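PDB 2WAN: pullulanase from Bacillus acidopullulyticus, which hydrolyses the alpha-1,6-glucosidic linkages of pullulan, and probably those at the branch points of starch-type polysaccharides. Local coordinates for residues A[408-411]-A[412-415]; A[598-601]-A[602-606]; A[683-687]-A[688-692]; A[804-807]-A[808-812]; A[830-834]-A[835-839]. All coordinates share one frame; numbering follows the deposited sequence.

Contact 1 (A[408-411]-A[412-415]); sequences IVDL and KATD
The carbonyl oxygen of L411 is gripped twice by T414. The hydroxyl T414 OG1 donates to L411 O at 2.6 Å, within the carbonyl plane and on a lone pair, while T414 N binds the same oxygen from above that plane at 3.0 Å. A threonine suits the place because OG1, lying between the backbone N and the carbonyl carbon (chi1 72°), points back at the turn it closes, and the same hydroxyl also bonds to K535. T414 CG2 rests 3.6 Å from D410 O. At the start of the turn, D410 OD1 reaches forward to K412 N over 3.2 Å in a weak bond, and D410 O takes a second weak one from A413 N. The small A413 CB fits beside the aspartate carboxylate. D415 points its own carboxylate to K535 in a salt bridge, and L411 lies against helices 529-543 and 597-614. Overlapping i-to-i+3 turns, opened by a weak Asx turn, thus shape this surface loop between strand 406-407 and the first strand of the catalytic barrel, 435-438.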
loop_
_atom_site.group_PDB
_atom_site.type_symbol
_atom_site.label_atom_id
_atom_site.label_comp_id
_atom_site.label_asym_id
_atom_site.label_seq_id
_atom_site.Cartn_x
_atom_site.Cartn_y
_atom_site.Cartn_z
ATOM N N ILE A 408 15.579 25.239 -6.666
ATOM C CA ILE A 408 16.862 24.582 -6.880
ATOM C C ILE A 408 17.743 24.853 -5.657
ATOM O O ILE A 408 17.947 26.027 -5.267
ATOM C CB ILE A 408 17.552 25.149 -8.134
ATOM C CG1 ILE A 408 16.712 24.875 -9.386
ATOM C CG2 ILE A 408 18.976 24.568 -8.283
ATOM C CD1 ILE A 408 16.636 26.031 -10.328
ATOM N N VAL A 409 18.272 23.788 -5.052
ATOM C CA VAL A 409 19.046 23.943 -3.809
ATOM C C VAL A 409 20.293 23.064 -3.803
ATOM O O VAL A 409 20.354 22.040 -4.509
ATOM C CB VAL A 409 18.181 23.609 -2.530
ATOM C CG1 VAL A 409 16.981 24.559 -2.425
ATOM C CG2 VAL A 409 17.706 22.132 -2.533
ATOM N N ASP A 410 21.275 23.502 -3.012
ATOM C CA ASP A 410 22.473 22.723 -2.694
ATOM C C ASP A 410 22.150 21.821 -1.492
ATOM O O ASP A 410 22.153 22.287 -0.352
ATOM C CB ASP A 410 23.596 23.689 -2.326
ATOM C CG ASP A 410 24.913 22.987 -2.011
ATOM O OD1 ASP A 410 24.957 21.733 -1.958
ATOM O OD2 ASP A 410 25.908 23.716 -1.824
ATOM N N LEU A 411 21.886 20.538 -1.755
ATOM C CA LEU A 411 21.495 19.603 -0.681
ATOM C C LEU A 411 22.573 19.455 0.386
ATOM O O LEU A 411 22.254 19.346 1.549
ATOM C CB LEU A 411 21.102 18.236 -1.232
ATOM C CG LEU A 411 19.743 18.246 -1.946
ATOM C CD1 LEU A 411 19.539 16.926 -2.667
ATOM C CD2 LEU A 411 18.615 18.521 -0.957
ATOM N N LYS A 412 23.847 19.487 -0.006
ATOM C CA LYS A 412 24.953 19.399 0.961
ATOM C C LYS A 412 24.848 20.454 2.059
ATOM O O LYS A 412 25.014 20.155 3.245
ATOM C CB LYS A 412 26.308 19.543 0.249
ATOM C CG LYS A 412 26.693 18.375 -0.634
ATOM C CD LYS A 412 26.414 17.044 0.024
ATOM C CE LYS A 412 25.089 16.484 -0.465
ATOM N NZ LYS A 412 24.887 15.091 -0.015
ATOM N N ALA A 413 24.555 21.692 1.660
ATOM C CA ALA A 413 24.460 22.820 2.573
ATOM C C ALA A 413 23.308 22.666 3.557
ATOM O O ALA A 413 23.297 23.316 4.599
ATOM C CB ALA A 413 24.320 24.125 1.799
ATOM N N THR A 414 22.336 21.812 3.218
ATOM C CA THR A 414 21.201 21.565 4.143
ATOM C C THR A 414 21.517 20.591 5.275
ATOM O O THR A 414 20.729 20.474 6.220
ATOM C CB THR A 414 19.923 21.065 3.408
ATOM O OG1 THR A 414 20.104 19.712 2.964
ATOM C CG2 THR A 414 19.644 21.930 2.184
ATOM N N ASP A 415 22.633 19.859 5.180
ATOM C CA ASP A 415 22.940 18.861 6.199
ATOM C C ASP A 415 23.224 19.552 7.521
ATOM O O ASP A 415 23.981 20.537 7.564
ATOM C CB ASP A 415 24.183 18.043 5.814
ATOM C CG ASP A 415 23.964 17.108 4.646
ATOM O OD1 ASP A 415 22.820 16.850 4.224
ATOM O OD2 ASP A 415 24.991 16.600 4.135
#

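Contact 2 (A[598-601]-A[602-606]); sequences MAQK and FVLDS
M598 O accepts the amide of F602 at 3.0 Å, the first of four successive i-to-i+4 bonds that make this a regular alpha-helical run. A599 O follows with V603 N, its small methyl packing against F592. Q600 O takes L604 N almost straight, with an N-H...O angle of 172°; the glutamine's aliphatic CG lies 4.0 Å from L604 CD1, the two chains side by side, while its amide goes on to K634 and T631. K601 binds D605 twice over. Its carbonyl O receives D605 N at 2.8 Å, and its ammonium NZ meets D605 OD2 at 3.0 Å, on the syn lone pair, with a weaker bond to OD1. A bend only at the last torsion (chi4 45°) turns NZ toward the carboxylate. G315 O also holds NZ, and Y395 OH holds D605 OD2. The helix packs against its neighbours: V603 and L604 lie on helix 629-642, and the F602 ring meets F565 and Y395 edge-to-face.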
loop_
_atom_site.group_PDB
_atom_site.type_symbol
_atom_site.label_atom_id
_atom_site.label_comp_id
_atom_site.label_asym_id
_atom_site.label_seq_id
_atom_site.Cartn_x
_atom_site.Cartn_y
_atom_site.Cartn_z
ATOM N N MET A 598 7.157 4.174 -16.143
ATOM C CA MET A 598 7.704 5.456 -15.668
ATOM C C MET A 598 7.036 5.942 -14.387
ATOM O O MET A 598 7.648 6.676 -13.610
ATOM C CB MET A 598 7.692 6.533 -16.760
ATOM C CG MET A 598 8.704 6.278 -17.901
ATOM S SD MET A 598 10.443 6.155 -17.450
ATOM C CE MET A 598 10.811 7.842 -16.984
ATOM N N ALA A 599 5.789 5.529 -14.163
ATOM C CA ALA A 599 5.118 5.827 -12.905
ATOM C C ALA A 599 5.768 4.970 -11.801
ATOM O O ALA A 599 6.102 5.467 -10.708
ATOM C CB ALA A 599 3.624 5.563 -13.031
ATOM N N GLN A 600 5.981 3.689 -12.091
ATOM C CA GLN A 600 6.713 2.826 -11.158
ATOM C C GLN A 600 8.112 3.389 -10.853
ATOM O O GLN A 600 8.540 3.414 -9.695
ATOM C CB GLN A 600 6.827 1.396 -11.713
ATOM C CG GLN A 600 7.433 0.374 -10.718
ATOM C CD GLN A 600 7.752 -0.944 -11.407
ATOM O OE1 GLN A 600 8.629 -1.002 -12.266
ATOM N NE2 GLN A 600 7.021 -1.999 -11.051
ATOM N N LYS A 601 8.825 3.822 -11.892
ATOM C CA LYS A 601 10.150 4.425 -11.707
ATOM C C LYS A 601 10.097 5.645 -10.794
ATOM O O LYS A 601 10.999 5.826 -9.972
ATOM C CB LYS A 601 10.780 4.792 -13.058
ATOM C CG LYS A 601 12.125 5.538 -12.921
ATOM C CD LYS A 601 12.715 5.849 -14.291
ATOM C CE LYS A 601 13.933 6.784 -14.209
ATOM N NZ LYS A 601 14.906 6.391 -13.133
ATOM N N PHE A 602 9.042 6.460 -10.915
ATOM C CA PHE A 602 8.895 7.622 -10.056
ATOM C C PHE A 602 8.883 7.210 -8.576
ATOM O O PHE A 602 9.515 7.849 -7.728
ATOM C CB PHE A 602 7.613 8.424 -10.374
ATOM C CG PHE A 602 7.372 9.542 -9.393
ATOM C CD1 PHE A 602 8.002 10.769 -9.575
ATOM C CD2 PHE A 602 6.587 9.350 -8.237
ATOM C CE1 PHE A 602 7.835 11.809 -8.655
ATOM C CE2 PHE A 602 6.425 10.388 -7.319
ATOM C CZ PHE A 602 7.052 11.613 -7.536
ATOM N N VAL A 603 8.134 6.157 -8.272
ATOM C CA VAL A 603 8.053 5.668 -6.896
ATOM C C VAL A 603 9.400 5.101 -6.450
ATOM O O VAL A 603 9.879 5.412 -5.349
ATOM C CB VAL A 603 6.914 4.622 -6.732
ATOM C CG1 VAL A 603 6.907 4.030 -5.300
ATOM C CG2 VAL A 603 5.576 5.279 -7.036
ATOM N N LEU A 604 10.008 4.259 -7.282
ATOM C CA LEU A 604 11.305 3.696 -6.928
ATOM C C LEU A 604 12.355 4.781 -6.696
ATOM O O LEU A 604 13.117 4.715 -5.727
ATOM C CB LEU A 604 11.790 2.725 -8.015
ATOM C CG LEU A 604 10.972 1.433 -8.138
ATOM C CD1 LEU A 604 11.205 0.775 -9.517
ATOM C CD2 LEU A 604 11.331 0.478 -7.012
ATOM N N ASP A 605 12.414 5.763 -7.596
ATOM C CA ASP A 605 13.371 6.864 -7.428
ATOM C C ASP A 605 13.098 7.611 -6.111
ATOM O O ASP A 605 14.033 7.970 -5.389
ATOM C CB ASP A 605 13.295 7.859 -8.580
ATOM C CG ASP A 605 13.873 7.315 -9.879
ATOM O OD1 ASP A 605 14.581 6.301 -9.867
ATOM O OD2 ASP A 605 13.607 7.927 -10.920
ATOM N N SER A 606 11.816 7.814 -5.804
ATOM C CA SER A 606 11.445 8.555 -4.586
ATOM C C SER A 606 11.894 7.841 -3.303
ATOM O O SER A 606 12.512 8.456 -2.438
ATOM C CB SER A 606 9.943 8.821 -4.536
ATOM O OG SER A 606 9.647 9.684 -3.445
#

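Contact 3 (A[683-687]-A[688-692]); sequences IRNGL and DGNVF
N685 and G689 meet where helix 681-688 of the catalytic barrel ends, at a C-terminal glycine with positive phi (102°). The last turn is satisfied by R684 O, which accepts D688 N at 3.2 Å, and by N685 O, which accepts G689 N at 2.9 Å. A side chain at G689 would jam against the preceding carbonyl, so glycine fits. Beyond it the asparagine amide takes over: OD1 receives R684 NH2 at 2.9 Å, lying near the guanidinium plane while the donor sits above the asparagine's carbonyl plane, and a weak bond from V691 N at 3.3 Å. An alanine in place of N685 would probably leave R684 NH2 and V691 N without that partner and hold the guanidinium less firmly. R684 has other partners: NH1 bonds to Y731 OH and NE donates to a water, which hands on a bond to G689 O. D688 OD1 is hydrogen-bonded to a glycerol, probably from the crystallisation liquor. V691 lies against the arginine, its CB and CG1 each 3.4 Å from R684 NH2.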
loop_
_atom_site.group_PDB
_atom_site.type_symbol
_atom_site.label_atom_id
_atom_site.label_comp_id
_atom_site.label_asym_id
_atom_site.label_seq_id
_atom_site.Cartn_x
_atom_site.Cartn_y
_atom_site.Cartn_z
ATOM N N ILE A 683 -5.561 -10.522 13.598
ATOM C CA ILE A 683 -5.272 -10.462 15.039
ATOM C C ILE A 683 -5.959 -9.228 15.697
ATOM O O ILE A 683 -6.453 -9.319 16.820
ATOM C CB ILE A 683 -3.751 -10.581 15.345
ATOM C CG1 ILE A 683 -3.525 -11.026 16.804
ATOM C CG2 ILE A 683 -2.996 -9.277 14.979
ATOM C CD1 ILE A 683 -2.010 -11.042 17.239
ATOM N N ARG A 684 -6.004 -8.103 14.981
ATOM C CA ARG A 684 -6.674 -6.885 15.444
ATOM C C ARG A 684 -8.148 -7.162 15.751
ATOM O O ARG A 684 -8.637 -6.871 16.850
ATOM C CB ARG A 684 -6.578 -5.791 14.370
ATOM C CG ARG A 684 -7.055 -4.414 14.841
ATOM C CD ARG A 684 -7.505 -3.547 13.655
ATOM N NE ARG A 684 -8.730 -4.069 13.016
ATOM C CZ ARG A 684 -9.039 -3.952 11.722
ATOM N NH1 ARG A 684 -8.239 -3.327 10.861
ATOM N NH2 ARG A 684 -10.156 -4.491 11.274
ATOM N N ASN A 685 -8.846 -7.750 14.787
ATOM C CA ASN A 685 -10.264 -8.084 15.003
ATOM C C ASN A 685 -10.424 -9.115 16.109
ATOM O O ASN A 685 -11.375 -9.047 16.900
ATOM C CB ASN A 685 -10.925 -8.587 13.720
ATOM C CG ASN A 685 -11.203 -7.470 12.712
ATOM O OD1 ASN A 685 -11.436 -6.311 13.065
ATOM N ND2 ASN A 685 -11.224 -7.840 11.450
ATOM N N GLY A 686 -9.491 -10.058 16.179
ATOM C CA GLY A 686 -9.508 -11.063 17.238
ATOM C C GLY A 686 -9.339 -10.479 18.629
ATOM O O GLY A 686 -9.924 -10.991 19.588
ATOM N N LEU A 687 -8.546 -9.405 18.746
ATOM C CA LEU A 687 -8.292 -8.789 20.037
ATOM C C LEU A 687 -9.424 -7.940 20.593
ATOM O O LEU A 687 -9.680 -7.992 21.801
ATOM C CB LEU A 687 -6.972 -7.984 20.026
ATOM C CG LEU A 687 -5.726 -8.886 20.050
ATOM C CD1 LEU A 687 -4.488 -8.082 19.602
ATOM C CD2 LEU A 687 -5.518 -9.475 21.458
ATOM N N ASP A 688 -10.074 -7.140 19.749
ATOM C CA ASP A 688 -11.075 -6.208 20.283
ATOM C C ASP A 688 -12.405 -6.137 19.534
ATOM O O ASP A 688 -13.234 -5.277 19.833
ATOM C CB ASP A 688 -10.466 -4.809 20.508
ATOM C CG ASP A 688 -10.203 -4.069 19.222
ATOM O OD1 ASP A 688 -10.328 -4.671 18.141
ATOM O OD2 ASP A 688 -9.886 -2.857 19.300
ATOM N N GLY A 689 -12.614 -7.062 18.601
ATOM C CA GLY A 689 -13.886 -7.162 17.869
ATOM C C GLY A 689 -13.810 -6.587 16.470
ATOM O O GLY A 689 -12.913 -5.800 16.172
ATOM N N ASN A 690 -14.740 -6.986 15.594
ATOM C CA ASN A 690 -14.742 -6.475 14.220
ATOM C C ASN A 690 -14.819 -4.954 14.176
ATOM O O ASN A 690 -15.545 -4.339 14.964
ATOM C CB ASN A 690 -15.876 -7.092 13.376
ATOM C CG ASN A 690 -15.717 -6.794 11.878
ATOM O OD1 ASN A 690 -15.188 -7.614 11.120
ATOM N ND2 ASN A 690 -16.149 -5.612 11.456
ATOM N N VAL A 691 -14.052 -4.364 13.259
ATOM C CA VAL A 691 -13.918 -2.917 13.136
ATOM C C VAL A 691 -15.244 -2.200 12.808
ATOM O O VAL A 691 -15.418 -1.047 13.177
ATOM C CB VAL A 691 -12.797 -2.539 12.115
ATOM C CG1 VAL A 691 -13.160 -2.970 10.682
ATOM C CG2 VAL A 691 -12.460 -1.045 12.175
ATOM N N PHE A 692 -16.171 -2.895 12.149
ATOM C CA PHE A 692 -17.468 -2.294 11.773
ATOM C C PHE A 692 -18.396 -2.022 12.961
ATOM O O PHE A 692 -19.221 -1.102 12.916
ATOM C CB PHE A 692 -18.191 -3.141 10.702
ATOM C CG PHE A 692 -19.679 -2.864 10.613
ATOM C CD1 PHE A 692 -20.603 -3.773 11.133
ATOM C CD2 PHE A 692 -20.152 -1.676 10.054
ATOM C CE1 PHE A 692 -21.973 -3.510 11.083
ATOM C CE2 PHE A 692 -21.517 -1.404 9.999
ATOM C CZ PHE A 692 -22.427 -2.324 10.509
HETATM O O HOH W 1 -10.642 -4.348 15.222
#

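Contact 4 (A[804-807]-A[808-812]); sequences WSRK and AQFKD
F810 marks the break between two helices, the first residue to leave helix 805-809 and the N-cap position of helix 811-826. The short helix closes with Q809 N bonded to S805 O at 2.9 Å and F810 N to R806 O at 2.8 Å. Side by side with the phenyl ring runs the R806 side chain, whose guanidinium is tilted 54° to the ring and takes F810 CE2 over one face, 3.7 Å from NH2. Arginine suits the place because its flat guanidinium offers a face to ring atom CE2 while NE stays bonded to L783 O. Q809 CG sits over the rim of one face of the F810 ring, and a water donates to both Q809 OE1 and S805 OG, the latter also bonded to D803 OD1. Replacing F810 with a serine would probably open a gap over the arginine's guanidinium face and leave Q809 CG without the ring beside it. K807 and K811, a turn apart, lie side by side, CE to CE 4.0 Å. Their ammonium NZ atoms, 5.8 Å apart, would probably repel, but K807 NZ bonds to K472 O and forms a salt bridge with E480, and K811 NZ makes a long, weak ion pair with D815. Around the break, F810 packs on L783 and on E753 and I757 of helix 753-769, while K807 reaches helix 474-481 and forms a cation-pi contact with F814 of helix 811-826.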
loop_
_atom_site.group_PDB
_atom_site.type_symbol
_atom_site.label_atom_id
_atom_site.label_comp_id
_atom_site.label_asym_id
_atom_site.label_seq_id
_atom_site.Cartn_x
_atom_site.Cartn_y
_atom_site.Cartn_z
ATOM N N TRP A 804 -0.045 15.173 27.578
ATOM C CA TRP A 804 0.975 14.526 28.400
ATOM C C TRP A 804 0.596 14.408 29.877
ATOM O O TRP A 804 1.218 13.649 30.602
ATOM C CB TRP A 804 2.334 15.224 28.223
ATOM C CG TRP A 804 2.908 15.035 26.827
ATOM C CD1 TRP A 804 2.679 15.819 25.724
ATOM C CD2 TRP A 804 3.772 13.971 26.383
ATOM N NE1 TRP A 804 3.382 15.332 24.641
ATOM C CE2 TRP A 804 4.057 14.203 25.015
ATOM C CE3 TRP A 804 4.334 12.846 27.014
ATOM C CZ2 TRP A 804 4.882 13.349 24.255
ATOM C CZ3 TRP A 804 5.166 11.992 26.256
ATOM C CH2 TRP A 804 5.435 12.259 24.893
ATOM N N SER A 805 -0.443 15.135 30.309
ATOM C CA SER A 805 -1.012 14.913 31.637
ATOM C C SER A 805 -1.511 13.477 31.816
ATOM O O SER A 805 -1.581 12.984 32.942
ATOM C CB SER A 805 -2.164 15.906 31.951
ATOM O OG SER A 805 -3.370 15.561 31.302
ATOM N N ARG A 806 -1.871 12.812 30.722
ATOM C CA ARG A 806 -2.365 11.432 30.833
ATOM C C ARG A 806 -1.244 10.445 31.142
ATOM O O ARG A 806 -1.479 9.376 31.713
ATOM C CB ARG A 806 -3.145 11.027 29.589
ATOM C CG ARG A 806 -4.453 11.820 29.496
ATOM C CD ARG A 806 -5.289 11.439 28.324
ATOM N NE ARG A 806 -6.029 10.175 28.470
ATOM C CZ ARG A 806 -7.197 10.018 29.097
ATOM N NH1 ARG A 806 -7.813 11.033 29.716
ATOM N NH2 ARG A 806 -7.773 8.831 29.090
ATOM N N LYS A 807 -0.014 10.794 30.777
ATOM C CA LYS A 807 1.106 9.983 31.259
ATOM C C LYS A 807 1.295 10.091 32.779
ATOM O O LYS A 807 1.641 9.098 33.424
ATOM C CB LYS A 807 2.412 10.305 30.512
ATOM C CG LYS A 807 3.652 9.543 31.070
ATOM C CD LYS A 807 4.907 9.784 30.201
ATOM C CE LYS A 807 6.084 9.032 30.813
ATOM N NZ LYS A 807 7.312 9.256 29.972
ATOM N N ALA A 808 1.068 11.277 33.348
ATOM C CA ALA A 808 1.112 11.433 34.792
ATOM C C ALA A 808 -0.048 10.648 35.433
ATOM O O ALA A 808 0.145 9.897 36.398
ATOM C CB ALA A 808 1.027 12.913 35.156
ATOM N N GLN A 809 -1.225 10.787 34.836
ATOM C CA GLN A 809 -2.441 10.167 35.365
ATOM C C GLN A 809 -2.380 8.644 35.310
ATOM O O GLN A 809 -2.879 7.955 36.223
ATOM C CB GLN A 809 -3.641 10.655 34.557
ATOM C CG GLN A 809 -4.986 10.070 35.037
ATOM C CD GLN A 809 -6.177 10.749 34.407
ATOM O OE1 GLN A 809 -6.068 11.414 33.372
ATOM N NE2 GLN A 809 -7.341 10.582 35.031
ATOM N N PHE A 810 -1.802 8.125 34.220
ATOM C CA PHE A 810 -1.760 6.687 33.996
ATOM C C PHE A 810 -0.343 6.148 33.932
ATOM O O PHE A 810 -0.033 5.294 33.108
ATOM C CB PHE A 810 -2.585 6.312 32.758
ATOM C CG PHE A 810 -4.059 6.688 32.888
ATOM C CD1 PHE A 810 -4.878 6.013 33.787
ATOM C CD2 PHE A 810 -4.593 7.746 32.149
ATOM C CE1 PHE A 810 -6.237 6.364 33.932
ATOM C CE2 PHE A 810 -5.947 8.121 32.285
ATOM C CZ PHE A 810 -6.766 7.428 33.180
ATOM N N LYS A 811 0.499 6.640 34.839
ATOM C CA LYS A 811 1.899 6.238 34.874
ATOM C C LYS A 811 2.057 4.729 35.077
ATOM O O LYS A 811 2.976 4.129 34.530
ATOM C CB LYS A 811 2.672 7.019 35.942
ATOM C CG LYS A 811 4.199 6.853 35.850
ATOM C CD LYS A 811 4.738 7.469 34.548
ATOM C CE LYS A 811 6.129 7.002 34.208
ATOM N NZ LYS A 811 7.072 6.993 35.332
ATOM N N ASP A 812 1.168 4.107 35.855
ATOM C CA ASP A 812 1.247 2.649 36.016
ATOM C C ASP A 812 1.032 1.931 34.671
ATOM O O ASP A 812 1.703 0.936 34.375
ATOM C CB ASP A 812 0.200 2.146 37.036
ATOM C CG ASP A 812 0.586 2.424 38.464
ATOM O OD1 ASP A 812 1.767 2.721 38.729
ATOM O OD2 ASP A 812 -0.329 2.345 39.337
HETATM O O HOH W 2 -5.331 13.982 32.419
#

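Contact 5 (A[830-834]-A[835-839]); sequences FRMTT and ADQIK. With SO4 (sulfate ion), chain J; SO4 (sulfate ion), chain L.
T834 is extended (phi -130°, psi 156°) and the chain turns helical at A835, so that T834 O comes into line with I838 N and accepts it at 3.2 Å. The T834 side chain adds a capping bond, OG1 taking Q837 N at 3.1 Å. Threonine suits this spot because its hydroxyl supplies the acceptor that the first turn of a helix lacks: T834 is the N-cap of helix 835-841. The side chain of Q837 folds back over the loop that leads into the helix and receives T833 N on OE1 at 2.9 Å, nearly along the C=O axis. The two side-chain bonds tie the N-cap loop to the first turn from both directions, but they do not make a capping box, since the glutamine bonds to T833 rather than to T834, whose own N is buried without a partner. The other end of the amide, Q837 NE2, donates to a sulfate oxygen, O2, at 3.1 Å and also bonds to N861. M832 CB packs 3.8 Å from I838 CG1, the flexible thioether lying beside Q837 O, and M832 also touches L856 of strand 852-856. Earlier in the loop, R831 grips a second sulfate, like the first probably from the crystallisation liquor, NH1 to O4 at 2.7 Å and NH2 to O3 at 2.9 Å, and its NH1 also forms a salt bridge with D432.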
loop_
_atom_site.group_PDB
_atom_site.type_symbol
_atom_site.label_atom_id
_atom_site.label_comp_id
_atom_site.label_asym_id
_atom_site.label_seq_id
_atom_site.Cartn_x
_atom_site.Cartn_y
_atom_site.Cartn_z
ATOM N N PHE A 830 10.924 -14.388 21.878
ATOM C CA PHE A 830 9.726 -13.701 21.396
ATOM C C PHE A 830 9.820 -13.233 19.942
ATOM O O PHE A 830 8.815 -12.787 19.367
ATOM C CB PHE A 830 9.430 -12.481 22.283
ATOM C CG PHE A 830 9.017 -12.833 23.697
ATOM C CD1 PHE A 830 7.779 -13.412 23.953
ATOM C CD2 PHE A 830 9.874 -12.558 24.758
ATOM C CE1 PHE A 830 7.397 -13.725 25.270
ATOM C CE2 PHE A 830 9.505 -12.852 26.080
ATOM C CZ PHE A 830 8.261 -13.450 26.331
ATOM N N ARG A 831 11.014 -13.361 19.345
ATOM C CA ARG A 831 11.324 -12.729 18.067
ATOM C C ARG A 831 12.021 -13.733 17.144
ATOM O O ARG A 831 13.007 -13.411 16.462
ATOM C CB ARG A 831 12.221 -11.508 18.300
ATOM C CG ARG A 831 11.519 -10.415 19.110
ATOM C CD ARG A 831 12.447 -9.228 19.318
ATOM N NE ARG A 831 13.321 -9.399 20.472
ATOM C CZ ARG A 831 14.634 -9.603 20.443
ATOM N NH1 ARG A 831 15.309 -9.707 19.291
ATOM N NH2 ARG A 831 15.287 -9.709 21.590
ATOM N N MET A 832 11.501 -14.959 17.117
ATOM C CA MET A 832 12.003 -15.947 16.136
ATOM C C MET A 832 11.833 -15.411 14.712
ATOM O O MET A 832 10.911 -14.621 14.437
ATOM C CB MET A 832 11.320 -17.302 16.338
ATOM C CG MET A 832 11.724 -17.924 17.632
ATOM S SD MET A 832 11.004 -19.558 17.876
ATOM C CE MET A 832 9.706 -19.201 19.075
ATOM N N THR A 833 12.737 -15.804 13.812
ATOM C CA THR A 833 12.781 -15.176 12.483
ATOM C C THR A 833 12.286 -16.076 11.334
ATOM O O THR A 833 12.056 -15.590 10.217
ATOM C CB THR A 833 14.205 -14.666 12.137
ATOM O OG1 THR A 833 15.109 -15.775 12.093
ATOM C CG2 THR A 833 14.715 -13.620 13.174
ATOM N N THR A 834 12.108 -17.363 11.602
ATOM C CA THR A 834 11.586 -18.284 10.588
ATOM C C THR A 834 10.424 -19.120 11.110
ATOM O O THR A 834 10.285 -19.348 12.329
ATOM C CB THR A 834 12.676 -19.247 10.058
ATOM O OG1 THR A 834 12.985 -20.217 11.066
ATOM C CG2 THR A 834 13.956 -18.480 9.679
ATOM N N ALA A 835 9.602 -19.579 10.170
ATOM C CA ALA A 835 8.511 -20.503 10.469
ATOM C C ALA A 835 9.031 -21.793 11.096
ATOM O O ALA A 835 8.433 -22.288 12.042
ATOM C CB ALA A 835 7.713 -20.801 9.222
ATOM N N ASP A 836 10.123 -22.351 10.564
ATOM C CA ASP A 836 10.690 -23.570 11.150
ATOM C C ASP A 836 11.111 -23.412 12.616
ATOM O O ASP A 836 10.840 -24.301 13.410
ATOM C CB ASP A 836 11.862 -24.109 10.321
ATOM C CG ASP A 836 11.443 -24.574 8.934
ATOM O OD1 ASP A 836 10.242 -24.787 8.675
ATOM O OD2 ASP A 836 12.344 -24.722 8.080
ATOM N N GLN A 837 11.755 -22.293 12.977
ATOM C CA GLN A 837 12.092 -22.040 14.375
ATOM C C GLN A 837 10.839 -22.064 15.229
ATOM O O GLN A 837 10.858 -22.632 16.312
ATOM C CB GLN A 837 12.730 -20.663 14.587
ATOM C CG GLN A 837 14.215 -20.596 14.489
ATOM C CD GLN A 837 14.708 -19.217 14.887
ATOM O OE1 GLN A 837 14.116 -18.203 14.510
ATOM N NE2 GLN A 837 15.772 -19.174 15.669
ATOM N N ILE A 838 9.775 -21.396 14.769
ATOM C CA ILE A 838 8.534 -21.326 15.568
ATOM C C ILE A 838 7.920 -22.729 15.737
ATOM O O ILE A 838 7.515 -23.121 16.841
ATOM C CB ILE A 838 7.519 -20.325 14.961
ATOM C CG1 ILE A 838 8.107 -18.896 14.972
ATOM C CG2 ILE A 838 6.172 -20.400 15.694
ATOM C CD1 ILE A 838 7.329 -17.855 14.120
ATOM N N LYS A 839 7.871 -23.505 14.656
ATOM C CA LYS A 839 7.321 -24.863 14.740
ATOM C C LYS A 839 8.176 -25.737 15.670
ATOM O O LYS A 839 7.658 -26.596 16.380
ATOM C CB LYS A 839 7.209 -25.481 13.344
ATOM C CG LYS A 839 6.179 -24.788 12.453
ATOM C CD LYS A 839 6.379 -25.168 10.988
ATOM C CE LYS A 839 5.652 -24.212 10.057
ATOM N NZ LYS A 839 4.206 -24.520 9.915
HETATM S S SO4 J . 18.821 -9.499 20.153
HETATM O O1 SO4 J . 20.092 -10.217 20.074
HETATM O O2 SO4 J . 19.076 -8.048 20.165
HETATM O O3 SO4 J . 18.148 -9.854 21.421
HETATM O O4 SO4 J . 18.013 -9.826 18.960
HETATM S S SO4 L . 17.304 -21.947 17.670
HETATM O O1 SO4 L . 18.371 -21.051 18.133
HETATM O O2 SO4 L . 17.239 -21.891 16.205
HETATM O O3 SO4 L . 16.038 -21.535 18.260
HETATM O O4 SO4 L . 17.577 -23.325 18.071
#

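Contact 2 is the buried member, inside a single helix and the nearest of the five to the chain's centre, and contact 1 the surface one; contacts 3, 4 and 5 are partly buried. Contacts 1 and 2 share helix 597-614, since L411 rests on its later turns. Contacts 3 and 4 both lean on helix 753-769, at different stretches of it, and contact 5 follows helix 811-826, which begins in contact 4. Their chemistry follows their place: a lysine-aspartate salt bridge within a continuous helix in contact 2, side-chain oxygens taking backbone N-H groups at turns and ends (a carboxylate in contact 1, an amide in contact 3, an amide and a hydroxyl in contact 5), and alkyl chains side by side and a ring atom over a guanidinium face in contact 4.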